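Local atomic coordinates of toxin PAU_02230 (Photorhabdus asymbiotica subsp. asymbiotica ATCC 43949, PDB entry 6HV6), a protein that is a Photorhabdus toxin, also called PaTox, whose chain combines long helices with a six-stranded antiparallel beta-sheet. Residues K133-Y137 with L150-M154; S239-L243 with I356-L361. The protein carries 1 engineered substitution. All coordinates share one frame; numbering follows the deposited sequence.

Contact 1. Residues K133-Y137 with L150-M154; sequences KIERY and LAGKM
Lys133 and Met154 run past each other in opposite directions where helix 130-138 meets helix 144-176, and with Leu150 they bury the most surface in this contact. The sulfur does the close work: Met154 SD sits 3.7 Å from Lys133 CB and 3.5 Å from Ile134 CG1. The thioether chain is extended as far as the sulfur and then turns (chi3 -84°), which swings CE to 3.9 Å from Tyr137 CD2. The aliphatic part of the Lys133 side chain lines the interface, its CD lying 3.8 Å from Met154 CG and its CE 4.1 Å from Lys153 CB. A bend at the last torsion (chi4 78°) carries NZ off to the carbonyl of Leu128, so the ammonium group is satisfied elsewhere.

Leu150 fills the other end of the seam. Its CD1 presses on backbone, 3.6 Å from Tyr137 N, while its CB meets the edge of the Tyr137 ring near the ring plane, 4.0 Å from CD2. Ala151 CB and Met154 CE approach the same ring obliquely. Beyond them Tyr137 OH is hydrogen-bonded to Tyr110 OH, and Met86 of helix 80-93 touches both Tyr137 and Met154, extending the apolar layer to a third helix.

The segment axes come within 10.1 Å at 157°, nearly antiparallel, with just a short connection between the helices. That is the geometry of an antiparallel helical hairpin, here packed against helix 80-93 in the helical part of the toxin.

Contact 2. Residues S239-L243 with I356-L361; sequences SLKEL and ISGRNL
With OG placed beside its own backbone N (chi1 -66°), the hydroxyl of Ser239 comes within reach of Arg359, whose chain bends at chi2 and chi3 to present NH2 to it. Arg359 NH2 donates to Ser239 OG over 2.9 Å with an N-H...O angle of 179°, and the oxygen lies in the guanidinium plane, at its edge. Ser239 OG is also hydrogen-bonded to Pro235 O one turn back in the helix. A water joins Ser239 OG to Ile356 O, donating to the carbonyl over 2.8 Å, and makes a weak link to Arg359 NE.

The partner of helix 235-244 is a type I' beta turn from Ile356 to Arg359, closed by backbone bonds in both directions between these end residues. Directly after it, Asn360 N-caps helix 361-365 through OD1 to Glu363 N.

Ile356 supplies the apolar side: CG2 lies 3.4 Å from Glu242 CG, and CD1 reaches 3.9 Å from Leu243 CD1. Leu243 and Leu361 both also touch Phe252. At the more exposed margin, Glu242 CG comes within 3.1 Å of Ser357 OG, while a second water donates to Glu242 OE2 and accepts from Ser357 N, bridging carboxylate and turn.

How the contacts relate
Two ways of holding a helix appear in one chain. Contact 1 joins helices that are neighbours in sequence, its segments 13 residues apart, and relies on apolar packing. Contact 2 ties a helix to a turn 113 residues further on, across a span that includes most strands of the six-stranded antiparallel sheet, and adds direct and water-mediated polar links. The centres of contact 1 and contact 2 are about 40 Å apart. The nearest atoms of contact 1 and contact 2 are about 23 Å apart. The centre of contact 1 lies about 26 Å from the centre of the chain, that of contact 2 about 19 Å. In series along the sequence, they lie in separate parts of the molecule, the helical hairpin and the surroundings of the sheet.

Contact 1. Residues K133-Y137 with L150-M154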
loop_
_atom_site.group_PDB
_atom_site.type_symbol
_atom_site.label_atom_id
_atom_site.label_comp_id
_atom_site.label_asym_id
_atom_site.label_seq_id
_atom_site.Cartn_x
_atom_site.Cartn_y
_atom_site.Cartn_z
ATOM N N LYS A 133 9.841 -10.156 -25.150
ATOM C CA LYS A 133 8.497 -10.595 -24.772
ATOM C C LYS A 133 7.491 -9.448 -24.829
ATOM O O LYS A 133 6.358 -9.623 -25.288
ATOM C CB LYS A 133 8.516 -11.205 -23.365
ATOM C CG LYS A 133 9.262 -12.547 -23.241
ATOM C CD LYS A 133 8.919 -13.194 -21.886
ATOM C CE LYS A 133 9.469 -14.622 -21.761
ATOM N NZ LYS A 133 10.939 -14.627 -21.462
ATOM N N ILE A 134 7.879 -8.272 -24.348
ATOM C CA ILE A 134 6.981 -7.123 -24.408
ATOM C C ILE A 134 6.721 -6.731 -25.860
ATOM O O ILE A 134 5.579 -6.478 -26.248
ATOM C CB ILE A 134 7.567 -5.949 -23.599
ATOM C CG1 ILE A 134 7.638 -6.283 -22.102
ATOM C CG2 ILE A 134 6.734 -4.705 -23.798
ATOM C CD1 ILE A 134 8.401 -5.221 -21.318
ATOM N N GLU A 135 7.773 -6.690 -26.693
ATOM C CA GLU A 135 7.579 -6.391 -28.111
ATOM C C GLU A 135 6.598 -7.361 -28.757
ATOM O O GLU A 135 5.751 -6.953 -29.557
ATOM C CB GLU A 135 8.907 -6.449 -28.868
ATOM C CG GLU A 135 9.814 -5.288 -28.663
ATOM C CD GLU A 135 11.077 -5.413 -29.506
ATOM O OE1 GLU A 135 11.108 -6.285 -30.406
ATOM O OE2 GLU A 135 12.034 -4.649 -29.256
ATOM N N ARG A 136 6.725 -8.655 -28.460
ATOM C CA ARG A 136 5.801 -9.632 -29.032
ATOM C C ARG A 136 4.389 -9.428 -28.488
ATOM O O ARG A 136 3.407 -9.526 -29.234
ATOM C CB ARG A 136 6.291 -11.054 -28.740
ATOM C CG ARG A 136 7.698 -11.333 -29.279
ATOM C CD ARG A 136 7.726 -11.243 -30.809
ATOM N NE ARG A 136 7.002 -12.377 -31.369
ATOM C CZ ARG A 136 5.987 -12.280 -32.221
ATOM N NH1 ARG A 136 5.589 -11.095 -32.647
ATOM N NH2 ARG A 136 5.381 -13.379 -32.655
ATOM N N TYR A 137 4.271 -9.106 -27.206
ATOM C CA TYR A 137 2.950 -8.875 -26.628
ATOM C C TYR A 137 2.238 -7.746 -27.357
ATOM O O TYR A 137 1.060 -7.861 -27.714
ATOM C CB TYR A 137 3.088 -8.545 -25.145
ATOM C CG TYR A 137 1.779 -8.313 -24.413
ATOM C CD1 TYR A 137 1.063 -7.120 -24.557
ATOM C CD2 TYR A 137 1.283 -9.273 -23.540
ATOM C CE1 TYR A 137 -0.129 -6.910 -23.854
ATOM C CE2 TYR A 137 0.106 -9.075 -22.851
ATOM C CZ TYR A 137 -0.598 -7.903 -23.007
ATOM O OH TYR A 137 -1.777 -7.741 -22.293
ATOM N N LEU A 150 2.069 -14.627 -22.747
ATOM C CA LEU A 150 3.195 -13.722 -22.547
ATOM C C LEU A 150 3.049 -12.953 -21.247
ATOM O O LEU A 150 4.020 -12.792 -20.502
ATOM C CB LEU A 150 3.313 -12.747 -23.731
ATOM C CG LEU A 150 3.901 -13.368 -24.995
ATOM C CD1 LEU A 150 3.602 -12.506 -26.242
ATOM C CD2 LEU A 150 5.418 -13.594 -24.833
ATOM N N ALA A 151 1.841 -12.457 -20.966
ATOM C CA ALA A 151 1.590 -11.828 -19.676
ATOM C C ALA A 151 1.886 -12.791 -18.534
ATOM O O ALA A 151 2.475 -12.402 -17.520
ATOM C CB ALA A 151 0.144 -11.351 -19.604
ATOM N N GLY A 152 1.492 -14.058 -18.682
ATOM C CA GLY A 152 1.818 -15.038 -17.659
ATOM C C GLY A 152 3.316 -15.191 -17.467
ATOM O O GLY A 152 3.814 -15.172 -16.338
ATOM N N LYS A 153 4.057 -15.316 -18.573
ATOM C CA LYS A 153 5.503 -15.523 -18.486
ATOM C C LYS A 153 6.231 -14.296 -17.949
ATOM O O LYS A 153 7.296 -14.433 -17.332
ATOM C CB LYS A 153 6.062 -15.905 -19.866
ATOM C CG LYS A 153 5.664 -17.324 -20.335
ATOM C CD LYS A 153 6.299 -17.671 -21.710
ATOM C CE LYS A 153 5.909 -19.086 -22.139
ATOM N NZ LYS A 153 6.412 -20.157 -21.217
ATOM N N MET A 154 5.691 -13.100 -18.183
ATOM C CA MET A 154 6.275 -11.849 -17.711
ATOM C C MET A 154 5.823 -11.447 -16.312
ATOM O O MET A 154 6.295 -10.425 -15.800
ATOM C CB MET A 154 5.925 -10.712 -18.671
ATOM C CG MET A 154 6.688 -10.789 -20.005
ATOM S SD MET A 154 6.304 -9.339 -20.999
ATOM C CE MET A 154 4.776 -9.808 -21.789
#

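Contact 2. Residues S239-L243 with I356-L361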
loop_
_atom_site.group_PDB
_atom_site.type_symbol
_atom_site.label_atom_id
_atom_site.label_comp_id
_atom_site.label_asym_id
_atom_site.label_seq_id
_atom_site.Cartn_x
_atom_site.Cartn_y
_atom_site.Cartn_z
ATOM N N SER A 239 -5.226 -10.865 10.634
ATOM C CA SER A 239 -5.762 -10.011 11.695
ATOM C C SER A 239 -6.178 -8.651 11.148
ATOM O O SER A 239 -7.184 -8.077 11.588
ATOM C CB SER A 239 -4.733 -9.835 12.818
ATOM O OG SER A 239 -4.457 -11.047 13.500
ATOM N N LEU A 240 -5.402 -8.110 10.204
ATOM C CA LEU A 240 -5.770 -6.847 9.569
ATOM C C LEU A 240 -7.114 -6.970 8.864
ATOM O O LEU A 240 -7.986 -6.101 9.009
ATOM C CB LEU A 240 -4.677 -6.409 8.586
ATOM C CG LEU A 240 -3.359 -5.894 9.179
ATOM C CD1 LEU A 240 -2.321 -5.709 8.077
ATOM C CD2 LEU A 240 -3.564 -4.580 9.915
ATOM N N LYS A 241 -7.309 -8.053 8.103
ATOM C CA LYS A 241 -8.593 -8.248 7.434
ATOM C C LYS A 241 -9.726 -8.325 8.441
ATOM O O LYS A 241 -10.820 -7.810 8.195
ATOM C CB LYS A 241 -8.570 -9.503 6.560
ATOM C CG LYS A 241 -7.906 -9.295 5.209
ATOM C CD LYS A 241 -8.269 -10.395 4.232
ATOM C CE LYS A 241 -7.813 -11.749 4.750
ATOM N NZ LYS A 241 -7.948 -12.861 3.753
ATOM N N GLU A 242 -9.478 -8.945 9.591
ATOM C CA GLU A 242 -10.533 -9.084 10.584
ATOM C C GLU A 242 -10.797 -7.766 11.295
ATOM O O GLU A 242 -11.956 -7.401 11.529
ATOM C CB GLU A 242 -10.163 -10.174 11.588
ATOM C CG GLU A 242 -11.218 -10.401 12.655
ATOM C CD GLU A 242 -12.506 -10.984 12.100
ATOM O OE1 GLU A 242 -12.494 -11.469 10.946
ATOM O OE2 GLU A 242 -13.526 -10.958 12.828
ATOM N N LEU A 243 -9.734 -7.047 11.664
ATOM C CA LEU A 243 -9.904 -5.723 12.255
ATOM C C LEU A 243 -10.625 -4.788 11.290
ATOM O O LEU A 243 -11.401 -3.917 11.714
ATOM C CB LEU A 243 -8.533 -5.164 12.649
ATOM C CG LEU A 243 -8.443 -3.785 13.305
ATOM C CD1 LEU A 243 -9.347 -3.678 14.547
ATOM C CD2 LEU A 243 -7.004 -3.510 13.668
ATOM N N ILE A 356 -9.859 -9.420 18.425
ATOM C CA ILE A 356 -9.987 -9.636 16.990
ATOM C C ILE A 356 -9.621 -11.094 16.738
ATOM O O ILE A 356 -8.452 -11.481 16.855
ATOM C CB ILE A 356 -9.106 -8.662 16.188
ATOM C CG1 ILE A 356 -9.792 -7.300 16.061
ATOM C CG2 ILE A 356 -8.812 -9.186 14.805
ATOM C CD1 ILE A 356 -9.683 -6.444 17.281
ATOM N N SER A 357 -10.633 -11.912 16.429
ATOM C CA SER A 357 -10.475 -13.365 16.305
ATOM C C SER A 357 -9.766 -13.944 17.522
ATOM O O SER A 357 -8.886 -14.798 17.406
ATOM C CB SER A 357 -9.728 -13.745 15.026
ATOM O OG SER A 357 -10.274 -13.101 13.890
ATOM N N GLY A 358 -10.145 -13.467 18.705
ATOM C CA GLY A 358 -9.553 -13.960 19.932
ATOM C C GLY A 358 -8.213 -13.363 20.299
ATOM O O GLY A 358 -7.615 -13.797 21.290
ATOM N N ARG A 359 -7.716 -12.386 19.543
ATOM C CA ARG A 359 -6.432 -11.754 19.818
ATOM C C ARG A 359 -6.644 -10.271 20.089
ATOM O O ARG A 359 -7.360 -9.599 19.340
ATOM C CB ARG A 359 -5.454 -11.943 18.646
ATOM C CG ARG A 359 -5.054 -13.400 18.384
ATOM C CD ARG A 359 -3.609 -13.538 17.868
ATOM N NE ARG A 359 -3.399 -12.918 16.559
ATOM C CZ ARG A 359 -2.230 -12.885 15.918
ATOM N NH1 ARG A 359 -1.154 -13.437 16.467
ATOM N NH2 ARG A 359 -2.132 -12.292 14.728
ATOM N N ASN A 360 -6.032 -9.765 21.158
ATOM C CA ASN A 360 -5.990 -8.327 21.383
ATOM C C ASN A 360 -4.928 -7.692 20.481
ATOM O O ASN A 360 -4.153 -8.378 19.804
ATOM C CB ASN A 360 -5.717 -8.016 22.855
ATOM C CG ASN A 360 -4.425 -8.644 23.360
ATOM O OD1 ASN A 360 -3.363 -8.477 22.760
ATOM N ND2 ASN A 360 -4.515 -9.377 24.469
ATOM N N LEU A 361 -4.893 -6.360 20.464
ATOM C CA LEU A 361 -3.976 -5.695 19.546
ATOM C C LEU A 361 -2.526 -6.016 19.883
ATOM O O LEU A 361 -1.684 -6.086 18.979
ATOM C CB LEU A 361 -4.200 -4.180 19.541
ATOM C CG LEU A 361 -5.527 -3.611 19.030
ATOM C CD1 LEU A 361 -5.371 -2.123 18.682
ATOM C CD2 LEU A 361 -6.057 -4.387 17.827
HETATM O O HOH W 1 -6.433 -12.299 15.043
HETATM O O HOH W 2 -13.210 -10.776 15.695
#